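PDB 5XDC: thermophilic dibenzothiophene desulfurization enzyme C from Paenibacillus sp. A11-2, which probably catalyses the flavin-dependent oxidation of dibenzothiophene to its 5-oxide and then its 5,5-dioxide, using FMNH2 and molecular oxygen. Local coordinates for residues I250-F255 with S343-A348; H257-I262 with T384-D389. One frame throughout, in Å; residues are numbered along the deposited sequence.

Interaction 1 (I250-F255 with S343-A348); sequences ITQLIF and SAKIVA
Helix segments 250-255 and 343-348 run nearly parallel, their N-to-C directions 20° apart and their axes approaching to 9.2 Å, the CA atoms of L253 and K345 being nearest at 6.9 Å. They belong to the C-terminal helical domain of the acyl-CoA dehydrogenase fold, and they illustrate how helices packed at a usual distance can meet mainly through a polar pair. K345 and Q252 each reach part of the way and cross obliquely. With CG anti to the backbone N (chi1 -166°), the extended lysine chain brings NZ beside the amide. The glutamine chain instead bends at chi2 (-79°), bringing its amide round to meet the lysine. K345 NZ donates to Q252 OE1 over 2.7 Å, in the carbonyl plane and on a lone pair. Both polar ends have a further partner in D389: a salt bridge for K345 NZ and a probable hydrogen bond for Q252 NE2, so the buried ammonium is probably stabilised by carboxylate and amide oxygen together. Apolar contact is slight, L253 CD1 touching A344 CB at 4.4 Å. F255 extends the contact toward the flavin site, its side chain lying near Y93, an FMN-binding residue. The same lysine NZ sits at the edge of the phenyl ring, 4.4 Å from F255 CD2.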
loop_
_atom_site.group_PDB
_atom_site.type_symbol
_atom_site.label_atom_id
_atom_site.label_comp_id
_atom_site.label_asym_id
_atom_site.label_seq_id
_atom_site.Cartn_x
_atom_site.Cartn_y
_atom_site.Cartn_z
ATOM N N ILE B 250 18.510 5.461 21.799
ATOM C CA ILE B 250 19.673 4.684 21.381
ATOM C C ILE B 250 19.261 3.259 21.047
ATOM O O ILE B 250 19.660 2.695 20.021
ATOM C CB ILE B 250 20.752 4.694 22.479
ATOM C CG1 ILE B 250 21.407 6.075 22.536
ATOM C CG2 ILE B 250 21.796 3.614 22.229
ATOM C CD1 ILE B 250 22.302 6.266 23.754
ATOM N N THR B 251 18.486 2.656 21.938
ATOM C CA THR B 251 18.132 1.248 21.800
ATOM C C THR B 251 17.136 1.047 20.668
ATOM O O THR B 251 17.235 0.075 19.915
ATOM C CB THR B 251 17.582 0.742 23.131
ATOM O OG1 THR B 251 18.612 0.806 24.129
ATOM C CG2 THR B 251 17.094 -0.715 23.028
ATOM N N GLN B 252 16.177 1.954 20.534
ATOM C CA GLN B 252 15.215 1.853 19.443
ATOM C C GLN B 252 15.895 2.046 18.093
ATOM O O GLN B 252 15.465 1.454 17.097
ATOM C CB GLN B 252 14.090 2.862 19.678
ATOM C CG GLN B 252 13.213 2.498 20.845
ATOM C CD GLN B 252 12.209 1.407 20.487
ATOM O OE1 GLN B 252 11.681 1.393 19.381
ATOM N NE2 GLN B 252 11.954 0.491 21.413
ATOM N N LEU B 253 16.989 2.811 18.039
ATOM C CA LEU B 253 17.747 2.909 16.794
ATOM C C LEU B 253 18.626 1.686 16.548
ATOM O O LEU B 253 18.897 1.349 15.386
ATOM C CB LEU B 253 18.585 4.193 16.770
ATOM C CG LEU B 253 19.123 4.592 15.399
ATOM C CD1 LEU B 253 18.019 4.923 14.437
ATOM C CD2 LEU B 253 20.049 5.798 15.524
ATOM N N ILE B 254 19.057 0.983 17.609
ATOM C CA ILE B 254 19.671 -0.332 17.426
ATOM C C ILE B 254 18.699 -1.263 16.707
ATOM O O ILE B 254 19.056 -1.918 15.725
ATOM C CB ILE B 254 20.116 -0.924 18.778
ATOM C CG1 ILE B 254 21.319 -0.152 19.321
ATOM C CG2 ILE B 254 20.471 -2.389 18.641
ATOM C CD1 ILE B 254 21.649 -0.475 20.786
ATOM N N PHE B 255 17.454 -1.329 17.192
ATOM C CA PHE B 255 16.458 -2.180 16.551
ATOM C C PHE B 255 16.271 -1.785 15.092
ATOM O O PHE B 255 16.167 -2.647 14.204
ATOM C CB PHE B 255 15.127 -2.084 17.292
ATOM C CG PHE B 255 15.180 -2.495 18.753
ATOM C CD1 PHE B 255 16.190 -3.301 19.226
ATOM C CD2 PHE B 255 14.181 -2.082 19.632
ATOM C CE1 PHE B 255 16.223 -3.690 20.567
ATOM C CE2 PHE B 255 14.209 -2.463 20.971
ATOM C CZ PHE B 255 15.236 -3.271 21.433
ATOM N N SER B 343 10.667 7.633 13.799
ATOM C CA SER B 343 10.381 7.746 12.375
ATOM C C SER B 343 11.203 6.744 11.577
ATOM O O SER B 343 10.674 6.035 10.712
ATOM C CB SER B 343 10.661 9.168 11.891
ATOM O OG SER B 343 9.779 10.115 12.476
ATOM N N ALA B 344 12.510 6.673 11.852
ATOM C CA ALA B 344 13.355 5.711 11.167
ATOM C C ALA B 344 12.892 4.282 11.429
ATOM O O ALA B 344 12.874 3.448 10.510
ATOM C CB ALA B 344 14.808 5.895 11.601
ATOM N N LYS B 345 12.502 3.978 12.674
ATOM C CA LYS B 345 12.049 2.628 12.989
ATOM C C LYS B 345 10.770 2.278 12.241
ATOM O O LYS B 345 10.609 1.141 11.783
ATOM C CB LYS B 345 11.819 2.484 14.485
ATOM C CG LYS B 345 11.673 1.041 14.930
ATOM C CD LYS B 345 11.157 0.973 16.333
ATOM C CE LYS B 345 11.051 -0.444 16.791
ATOM N NZ LYS B 345 10.360 -0.516 18.072
ATOM N N ILE B 346 9.835 3.228 12.150
ATOM C CA ILE B 346 8.572 2.998 11.443
ATOM C C ILE B 346 8.837 2.618 9.990
ATOM O O ILE B 346 8.324 1.608 9.478
ATOM C CB ILE B 346 7.674 4.243 11.548
ATOM C CG1 ILE B 346 7.179 4.438 12.979
ATOM C CG2 ILE B 346 6.486 4.144 10.573
ATOM C CD1 ILE B 346 6.692 5.840 13.259
ATOM N N VAL B 347 9.654 3.422 9.304
ATOM C CA VAL B 347 9.952 3.161 7.902
ATOM C C VAL B 347 10.682 1.834 7.742
ATOM O O VAL B 347 10.373 1.043 6.837
ATOM C CB VAL B 347 10.752 4.341 7.325
ATOM C CG1 VAL B 347 11.254 4.018 5.933
ATOM C CG2 VAL B 347 9.895 5.591 7.320
ATOM N N ALA B 348 11.666 1.564 8.609
ATOM C CA ALA B 348 12.420 0.316 8.521
ATOM C C ALA B 348 11.543 -0.899 8.785
ATOM O O ALA B 348 11.720 -1.940 8.136
ATOM C CB ALA B 348 13.580 0.333 9.500
#

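Interaction 2 (H257-I262 with T384-D389); sequences HLYLGI and THTLHD. With IND (indole), chain J.
Y259 reaches from helix segment 257-262 to H385 and T386, in a type I beta turn from H385 to H388. This helix-to-turn contact, in the C-terminal helical domain of the acyl-CoA dehydrogenase fold, shows how a pocket wall is held from behind: T384, H385 and H388 all line the indole site. With H385 CG anti to the backbone N (chi1 -164°), the imidazole is turned to the side of helix 257-262, where ND1 meets the tyrosine hydroxyl. Y259 OH and H385 ND1 share a 2.8 Å hydrogen bond, either atom being a possible donor. The two rings meet rim to rim, planes at 50°. T386 makes a CH-pi contact, its CG2 over the centre of the tyrosine face, 3.8 Å from the ring centroid, while its OG1 turns back to A382 O. The H385 imidazole is gripped at both nitrogens, NE2 bonding to Y93 OH. L258 CD1 covers one imidazole face and H388 CB the opposite one, each toward the rim. H385 CD2 lies 3.7 Å from indole C8. The H388 ring meets indole obliquely, CD2 being 3.7 Å from C5. Rotation of the H388 ring is restrained by D389: H388 ND1 donates over 2.7 Å to the anti lone pair of D389 OD1, at 162°. A water lies 3.0 Å from Y259 OH and donates weakly to T386 O.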
loop_
_atom_site.group_PDB
_atom_site.type_symbol
_atom_site.label_atom_id
_atom_site.label_comp_id
_atom_site.label_asym_id
_atom_site.label_seq_id
_atom_site.Cartn_x
_atom_site.Cartn_y
_atom_site.Cartn_z
ATOM N N HIS B 257 18.380 -0.558 13.021
ATOM C CA HIS B 257 19.467 -1.083 12.211
ATOM C C HIS B 257 19.427 -2.608 12.071
ATOM O O HIS B 257 19.930 -3.142 11.075
ATOM C CB HIS B 257 20.787 -0.602 12.804
ATOM C CG HIS B 257 21.088 0.825 12.467
ATOM N ND1 HIS B 257 20.557 1.887 13.167
ATOM C CD2 HIS B 257 21.814 1.367 11.458
ATOM C CE1 HIS B 257 20.961 3.020 12.618
ATOM N NE2 HIS B 257 21.722 2.734 11.579
ATOM N N LEU B 258 18.843 -3.332 13.032
ATOM C CA LEU B 258 18.571 -4.746 12.802
ATOM C C LEU B 258 17.647 -4.915 11.610
ATOM O O LEU B 258 17.891 -5.757 10.735
ATOM C CB LEU B 258 17.929 -5.383 14.038
ATOM C CG LEU B 258 18.756 -5.432 15.327
ATOM C CD1 LEU B 258 17.957 -6.107 16.412
ATOM C CD2 LEU B 258 20.077 -6.164 15.081
ATOM N N TYR B 259 16.595 -4.093 11.548
ATOM C CA TYR B 259 15.605 -4.222 10.480
ATOM C C TYR B 259 16.192 -3.808 9.140
ATOM O O TYR B 259 15.966 -4.483 8.127
ATOM C CB TYR B 259 14.351 -3.412 10.815
ATOM C CG TYR B 259 13.792 -3.699 12.192
ATOM C CD1 TYR B 259 14.028 -4.908 12.838
ATOM C CD2 TYR B 259 13.040 -2.755 12.843
ATOM C CE1 TYR B 259 13.551 -5.135 14.105
ATOM C CE2 TYR B 259 12.558 -2.980 14.116
ATOM C CZ TYR B 259 12.834 -4.170 14.747
ATOM O OH TYR B 259 12.344 -4.361 16.014
ATOM N N LEU B 260 16.970 -2.723 9.106
ATOM C CA LEU B 260 17.631 -2.346 7.854
ATOM C C LEU B 260 18.645 -3.398 7.419
ATOM O O LEU B 260 18.787 -3.679 6.225
ATOM C CB LEU B 260 18.310 -0.988 8.008
ATOM C CG LEU B 260 17.370 0.174 8.297
ATOM C CD1 LEU B 260 18.187 1.432 8.600
ATOM C CD2 LEU B 260 16.453 0.432 7.112
ATOM N N GLY B 261 19.363 -4.002 8.366
ATOM C CA GLY B 261 20.302 -5.046 8.000
ATOM C C GLY B 261 19.621 -6.282 7.438
ATOM O O GLY B 261 20.057 -6.842 6.425
ATOM N N ILE B 262 18.542 -6.722 8.080
ATOM C CA ILE B 262 17.791 -7.867 7.563
ATOM C C ILE B 262 17.279 -7.560 6.162
ATOM O O ILE B 262 17.373 -8.394 5.256
ATOM C CB ILE B 262 16.640 -8.237 8.515
ATOM C CG1 ILE B 262 17.184 -8.772 9.838
ATOM C CG2 ILE B 262 15.714 -9.259 7.859
ATOM C CD1 ILE B 262 16.144 -8.866 10.919
ATOM N N THR B 384 9.446 -11.565 13.784
ATOM C CA THR B 384 9.556 -11.768 15.227
ATOM C C THR B 384 9.956 -10.480 15.941
ATOM O O THR B 384 9.248 -10.006 16.837
ATOM C CB THR B 384 10.562 -12.893 15.514
ATOM O OG1 THR B 384 10.097 -14.128 14.948
ATOM C CG2 THR B 384 10.754 -13.115 17.011
ATOM N N HIS B 385 11.097 -9.894 15.578
ATOM C CA HIS B 385 11.587 -8.825 16.430
ATOM C C HIS B 385 10.835 -7.512 16.246
ATOM O O HIS B 385 10.773 -6.720 17.193
ATOM C CB HIS B 385 13.073 -8.573 16.236
ATOM C CG HIS B 385 13.629 -7.771 17.360
ATOM N ND1 HIS B 385 13.764 -6.404 17.283
ATOM C CD2 HIS B 385 13.929 -8.111 18.639
ATOM C CE1 HIS B 385 14.199 -5.944 18.445
ATOM N NE2 HIS B 385 14.304 -6.957 19.287
ATOM N N THR B 386 10.262 -7.245 15.065
ATOM C CA THR B 386 9.518 -6.003 14.882
ATOM C C THR B 386 8.344 -5.882 15.851
ATOM O O THR B 386 7.798 -4.784 16.014
ATOM C CB THR B 386 8.983 -5.872 13.439
ATOM O OG1 THR B 386 8.273 -7.063 13.067
ATOM C CG2 THR B 386 10.085 -5.585 12.437
ATOM N N LEU B 387 7.936 -6.989 16.488
ATOM C CA LEU B 387 6.866 -7.004 17.471
ATOM C C LEU B 387 7.335 -6.616 18.865
ATOM O O LEU B 387 6.509 -6.565 19.786
ATOM C CB LEU B 387 6.236 -8.396 17.525
ATOM C CG LEU B 387 5.698 -8.899 16.185
ATOM C CD1 LEU B 387 5.322 -10.364 16.276
ATOM C CD2 LEU B 387 4.500 -8.078 15.748
ATOM N N HIS B 388 8.632 -6.343 19.038
ATOM C CA HIS B 388 9.164 -5.986 20.352
ATOM C C HIS B 388 8.272 -4.973 21.058
ATOM O O HIS B 388 7.941 -5.127 22.243
ATOM C CB HIS B 388 10.587 -5.443 20.184
ATOM C CG HIS B 388 11.197 -4.942 21.450
ATOM N ND1 HIS B 388 10.969 -3.671 21.933
ATOM C CD2 HIS B 388 12.039 -5.538 22.326
ATOM C CE1 HIS B 388 11.646 -3.507 23.058
ATOM N NE2 HIS B 388 12.309 -4.621 23.312
ATOM N N ASP B 389 7.901 -3.910 20.353
ATOM C CA ASP B 389 6.919 -2.961 20.831
ATOM C C ASP B 389 6.137 -2.494 19.614
ATOM O O ASP B 389 6.669 -2.502 18.499
ATOM C CB ASP B 389 7.561 -1.780 21.583
ATOM C CG ASP B 389 8.642 -1.088 20.788
ATOM O OD1 ASP B 389 9.820 -1.532 20.830
ATOM O OD2 ASP B 389 8.300 -0.099 20.125
HETATM N N1 IND J . 13.155 -11.705 19.900
HETATM C C2 IND J . 14.233 -11.732 20.678
HETATM C C3 IND J . 13.917 -10.929 21.621
HETATM C C4 IND J . 12.082 -9.432 22.409
HETATM C C5 IND J . 10.802 -9.012 22.038
HETATM C C6 IND J . 10.200 -9.499 20.859
HETATM C C7 IND J . 10.881 -10.407 20.054
HETATM C C8 IND J . 12.145 -10.831 20.414
HETATM C C9 IND J . 12.755 -10.325 21.614
HETATM O O HOH W 1 10.091 -3.361 17.637
#

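Overall arrangement
Both contacts are buried, and both draw on helix 247-276, which meets helix 331-363 in interaction 1 and the turn-bearing segment 384-389 in interaction 2. Their chemistry differs with their place. Between the two long helices a charged lysine and an amide do the joining; beside the indole pocket the work falls to aromatic rings, a methyl group and a shared phenol-imidazole bond. The contacts meet at D389, which divides its oxygens: OD2 faces the lysine of interaction 1, while OD1 takes the H388 imidazole of interaction 2 and, probably, the Q252 amide. F255 packs against both pocket histidines, its CD1 coming to 3.4 Å from H385 CE1.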